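Local coordinates for protein SmhB (Serratia marcescens, PDB 6ZZ5) that serves as the B component of the tripartite alpha-pore-forming toxin Smh and, in this soluble form, probably awaits conversion to a membrane-inserted state, at residues 171-176 with 235-240; 192-197 with 216-221. One frame throughout, in Å; residues are numbered along the deposited sequence.

Contacts 1 and 2 lie side by side, their centres 13 Å apart, where the long helix 156-184 meets the small sheet of soluble SmhB. The chain leaves helix 156-184, runs through the hairpin strands 191-196 and 216-221 of contact 2, and returns in helix 230-245, which packs back on helix 156-184 in contact 1. The two contacts touch directly: Leu237 CD2 of contact 1 lies 3.8 Å from Ile216 O of contact 2. Helix 349-359 touches residues of both, covering Leu237 and the sheet face of Ala195, Ala217 and Met219. The sheet is probably the beta-tongue, which in related alpha-pore-forming toxins is thought to refold on membrane insertion.

Contact 1. Residues 171-176 with 235-240; sequences AAIDGA and KSLSAR
Helices 171-176 and 235-240 run antiparallel, with 156° between their directions and axes 9.0 Å apart at closest approach; the closest CA atoms are those of Ile173 and Ser236, 5.4 Å apart. Ile173 carries most of the contact, and its branches reach three different partners. CG1 packs against Ser236, 3.5 Å from that residue's CB and at a similar distance from its OG. From there the chain extends (chi2 172°), carrying CD1 onward to Arg240, where the methyl sits over one face of the guanidinium, displaced toward its rim and 3.7 Å from Arg240 CZ. The same methyl also lies against Arg240 CB and CD, so it fits into the curve made by the bend of the arginine chain at chi3 (60°). The other branch, CG2, meets Leu237 CD2 at 3.9 Å, the two side chains crossing at about a right angle. Ser236 points at the other helix, its CB within 4.3 Å of Ala172 CB and its OG within 4.1 Å of Ala176 CB. Its hydroxyl makes a weak hydrogen bond to Leu233 O in its own helix. Beyond the pair, Arg240 NH1 is hydrogen-bonded to Gly214 O, which ties the guanidinium to the chain just before strand 216-221, while Leu237 rests on Ala350 and Val353 of helix 349-359. No hydrogen bond or salt bridge joins the two segments here; they meet through van der Waals packing around Ile173, with the arginine offering a flat face to a methyl while its NH1 bonds to Gly214 O.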
loop_
_atom_site.group_PDB
_atom_site.type_symbol
_atom_site.label_atom_id
_atom_site.label_comp_id
_atom_site.label_asym_id
_atom_site.label_seq_id
_atom_site.Cartn_x
_atom_site.Cartn_y
_atom_site.Cartn_z
ATOM N N ALA A 171 -9.690 9.748 5.659
ATOM C CA ALA A 171 -10.368 9.034 4.570
ATOM C C ALA A 171 -10.157 9.761 3.231
ATOM O O ALA A 171 -9.923 9.125 2.220
ATOM C CB ALA A 171 -11.843 8.872 4.898
ATOM N N ALA A 172 -10.303 11.074 3.206
ATOM C CA ALA A 172 -10.134 11.900 2.002
ATOM C C ALA A 172 -8.661 11.837 1.560
ATOM O O ALA A 172 -8.358 11.730 0.389
ATOM C CB ALA A 172 -10.604 13.300 2.309
ATOM N N ILE A 173 -7.734 11.974 2.472
ATOM C CA ILE A 173 -6.285 12.000 2.130
ATOM C C ILE A 173 -5.926 10.637 1.554
ATOM O O ILE A 173 -5.308 10.592 0.463
ATOM C CB ILE A 173 -5.408 12.342 3.344
ATOM C CG1 ILE A 173 -5.726 13.758 3.828
ATOM C CG2 ILE A 173 -3.925 12.184 2.969
ATOM C CD1 ILE A 173 -5.034 14.119 5.144
ATOM N N ASP A 174 -6.315 9.576 2.271
ATOM C CA ASP A 174 -6.042 8.173 1.843
ATOM C C ASP A 174 -6.583 7.978 0.401
ATOM O O ASP A 174 -5.850 7.462 -0.452
ATOM C CB ASP A 174 -6.663 7.178 2.796
ATOM C CG ASP A 174 -6.017 7.001 4.165
ATOM O OD1 ASP A 174 -4.939 7.607 4.432
ATOM O OD2 ASP A 174 -6.661 6.291 4.992
ATOM N N GLY A 175 -7.832 8.359 0.143
ATOM C CA GLY A 175 -8.491 8.354 -1.180
ATOM C C GLY A 175 -7.760 9.129 -2.250
ATOM O O GLY A 175 -7.607 8.598 -3.373
ATOM N N ALA A 176 -7.331 10.362 -1.951
ATOM C CA ALA A 176 -6.627 11.219 -2.902
ATOM C C ALA A 176 -5.325 10.518 -3.277
ATOM O O ALA A 176 -5.007 10.401 -4.494
ATOM C CB ALA A 176 -6.402 12.586 -2.322
ATOM N N LYS A 235 -5.560 19.962 -1.298
ATOM C CA LYS A 235 -6.865 20.293 -0.629
ATOM C C LYS A 235 -7.025 19.506 0.676
ATOM O O LYS A 235 -7.257 20.111 1.710
ATOM C CB LYS A 235 -8.036 19.932 -1.554
ATOM C CG LYS A 235 -8.187 20.868 -2.739
ATOM C CD LYS A 235 -8.454 22.286 -2.276
ATOM C CE LYS A 235 -8.754 23.260 -3.393
ATOM N NZ LYS A 235 -7.736 23.173 -4.469
ATOM N N SER A 236 -6.826 18.195 0.629
ATOM C CA SER A 236 -7.005 17.324 1.814
ATOM C C SER A 236 -5.873 17.531 2.818
ATOM O O SER A 236 -6.164 17.550 3.993
ATOM C CB SER A 236 -7.219 15.878 1.408
ATOM O OG SER A 236 -6.130 15.267 0.716
ATOM N N LEU A 237 -4.618 17.677 2.387
ATOM C CA LEU A 237 -3.500 17.909 3.367
ATOM C C LEU A 237 -3.723 19.238 4.100
ATOM O O LEU A 237 -3.518 19.296 5.292
ATOM C CB LEU A 237 -2.160 17.942 2.632
ATOM C CG LEU A 237 -1.747 16.708 1.878
ATOM C CD1 LEU A 237 -0.348 16.913 1.296
ATOM C CD2 LEU A 237 -1.784 15.463 2.756
ATOM N N SER A 238 -4.092 20.301 3.414
ATOM C CA SER A 238 -4.394 21.613 4.045
ATOM C C SER A 238 -5.617 21.469 4.969
ATOM O O SER A 238 -5.652 22.109 6.023
ATOM C CB SER A 238 -4.627 22.679 3.037
ATOM O OG SER A 238 -3.402 22.980 2.410
ATOM N N ALA A 239 -6.621 20.682 4.548
ATOM C CA ALA A 239 -7.829 20.443 5.373
ATOM C C ALA A 239 -7.376 19.849 6.716
ATOM O O ALA A 239 -7.853 20.315 7.772
ATOM C CB ALA A 239 -8.818 19.579 4.613
ATOM N N ARG A 240 -6.509 18.832 6.703
ATOM C CA ARG A 240 -6.064 18.198 7.973
ATOM C C ARG A 240 -5.378 19.257 8.851
ATOM O O ARG A 240 -5.623 19.331 10.081
ATOM C CB ARG A 240 -5.123 17.017 7.700
ATOM C CG ARG A 240 -4.555 16.420 8.986
ATOM C CD ARG A 240 -3.813 15.097 8.793
ATOM N NE ARG A 240 -2.696 15.323 7.874
ATOM C CZ ARG A 240 -2.002 14.404 7.236
ATOM N NH1 ARG A 240 -2.271 13.138 7.410
ATOM N NH2 ARG A 240 -1.044 14.751 6.406
#

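Contact 2. Residues 192-197 with 216-221; sequences IVTAIG and IAMMTA
Met218 and Ile192 meet across two antiparallel strands, 192-196 and 216-221, on the sheet face that also bears Thr194, Ile196, Ile216 and Thr220. Along Met218, CB stands 4.2 Å from Val193 O, and CG lies at the same distance from Thr194 CG2, the two side chains running alongside each other and pointing the same way. SD carries the chain on to CE, and the turn about CG-SD (chi3 70°) swings this methyl toward Ile192 CG2, at 3.7 Å, and Thr194 CG2, at 3.9 Å. Outside the pair, Ile177 and Val181 of helix 156-184 also pack on Met218. Val193, on the other face, reaches Ala221 CB through CG2 at 3.8 Å. Between the two faces, Val193 pairs with Met219, and Ala195 with Ala217, each through two backbone hydrogen bonds. Val193 N to Met219 O is nearly straight at hydrogen (173°), although the donor stands 40° above the carbonyl plane. The intervening Thr194-Met218 pair is non-hydrogen-bonded, and Thr194 CA approaches Ala217 O to 3.2 Å in a CA-H...O contact. Backbone groups of Ile192 and Thr194 bond instead on the side of strand 339-340. Both faces carry mostly apolar side chains, the hydroxyl of Thr194 being bonded to Val339 O, a chemistry consistent with a beta-tongue packed against helices in the soluble toxin.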
loop_
_atom_site.group_PDB
_atom_site.type_symbol
_atom_site.label_atom_id
_atom_site.label_comp_id
_atom_site.label_asym_id
_atom_site.label_seq_id
_atom_site.Cartn_x
_atom_site.Cartn_y
_atom_site.Cartn_z
ATOM N N ILE A 192 6.827 7.765 -9.270
ATOM C CA ILE A 192 6.068 8.165 -8.076
ATOM C C ILE A 192 7.030 8.982 -7.201
ATOM O O ILE A 192 8.138 8.538 -6.981
ATOM C CB ILE A 192 5.491 6.922 -7.406
ATOM C CG1 ILE A 192 4.566 6.189 -8.386
ATOM C CG2 ILE A 192 4.792 7.274 -6.098
ATOM C CD1 ILE A 192 3.360 6.969 -8.732
ATOM N N VAL A 193 6.619 10.162 -6.775
ATOM C CA VAL A 193 7.445 11.068 -5.932
ATOM C C VAL A 193 6.799 11.122 -4.549
ATOM O O VAL A 193 5.526 11.343 -4.503
ATOM C CB VAL A 193 7.485 12.480 -6.533
ATOM C CG1 VAL A 193 8.323 13.396 -5.659
ATOM C CG2 VAL A 193 8.023 12.451 -7.954
ATOM N N THR A 194 7.601 11.065 -3.495
ATOM C CA THR A 194 7.083 10.952 -2.111
ATOM C C THR A 194 7.815 11.942 -1.230
ATOM O O THR A 194 8.952 12.379 -1.546
ATOM C CB THR A 194 7.161 9.521 -1.537
ATOM O OG1 THR A 194 8.517 9.121 -1.351
ATOM C CG2 THR A 194 6.521 8.514 -2.444
ATOM N N ALA A 195 7.107 12.338 -0.174
ATOM C CA ALA A 195 7.616 13.267 0.820
ATOM C C ALA A 195 6.893 13.003 2.119
ATOM O O ALA A 195 5.717 12.537 2.086
ATOM C CB ALA A 195 7.433 14.685 0.352
ATOM N N ILE A 196 7.649 13.129 3.192
ATOM C CA ILE A 196 7.135 12.931 4.572
ATOM C C ILE A 196 7.281 14.227 5.352
ATOM O O ILE A 196 8.343 14.846 5.291
ATOM C CB ILE A 196 7.918 11.753 5.181
ATOM C CG1 ILE A 196 7.479 10.447 4.502
ATOM C CG2 ILE A 196 7.702 11.701 6.691
ATOM C CD1 ILE A 196 8.496 9.340 4.597
ATOM N N GLY A 197 6.253 14.637 6.094
ATOM C CA GLY A 197 6.360 15.864 6.888
ATOM C C GLY A 197 5.272 15.925 7.948
ATOM O O GLY A 197 4.398 15.061 7.972
ATOM N N ILE A 216 2.194 12.148 4.835
ATOM C CA ILE A 216 2.762 11.710 3.536
ATOM C C ILE A 216 2.129 12.461 2.382
ATOM O O ILE A 216 0.923 12.761 2.404
ATOM C CB ILE A 216 2.646 10.188 3.332
ATOM C CG1 ILE A 216 1.205 9.685 3.295
ATOM C CG2 ILE A 216 3.461 9.489 4.402
ATOM C CD1 ILE A 216 1.076 8.296 2.783
ATOM N N ALA A 217 2.949 12.674 1.378
ATOM C CA ALA A 217 2.514 13.122 0.043
ATOM C C ALA A 217 3.055 12.119 -0.979
ATOM O O ALA A 217 4.235 11.659 -0.867
ATOM C CB ALA A 217 2.995 14.508 -0.234
ATOM N N MET A 218 2.184 11.767 -1.908
ATOM C CA MET A 218 2.587 11.008 -3.097
ATOM C C MET A 218 2.048 11.758 -4.321
ATOM O O MET A 218 0.854 12.136 -4.397
ATOM C CB MET A 218 2.068 9.574 -3.016
ATOM C CG MET A 218 2.413 8.862 -1.681
ATOM S SD MET A 218 2.028 7.121 -1.692
ATOM C CE MET A 218 3.227 6.442 -2.822
ATOM N N MET A 219 2.925 11.918 -5.274
ATOM C CA MET A 219 2.650 12.655 -6.504
ATOM C C MET A 219 3.251 11.863 -7.643
ATOM O O MET A 219 3.916 10.879 -7.380
ATOM C CB MET A 219 3.257 14.057 -6.366
ATOM C CG MET A 219 2.490 14.866 -5.356
ATOM S SD MET A 219 3.476 16.134 -4.641
ATOM C CE MET A 219 4.654 15.136 -3.714
ATOM N N THR A 220 2.979 12.267 -8.870
ATOM C CA THR A 220 3.514 11.641 -10.099
ATOM C C THR A 220 4.522 12.597 -10.749
ATOM O O THR A 220 4.445 13.830 -10.567
ATOM C CB THR A 220 2.379 11.282 -11.071
ATOM O OG1 THR A 220 1.650 12.475 -11.340
ATOM C CG2 THR A 220 1.490 10.201 -10.515
ATOM N N ALA A 221 5.500 12.026 -11.438
ATOM C CA ALA A 221 6.442 12.762 -12.287
ATOM C C ALA A 221 6.236 12.141 -13.663
ATOM O O ALA A 221 6.139 10.880 -13.712
ATOM C CB ALA A 221 7.868 12.592 -11.771
#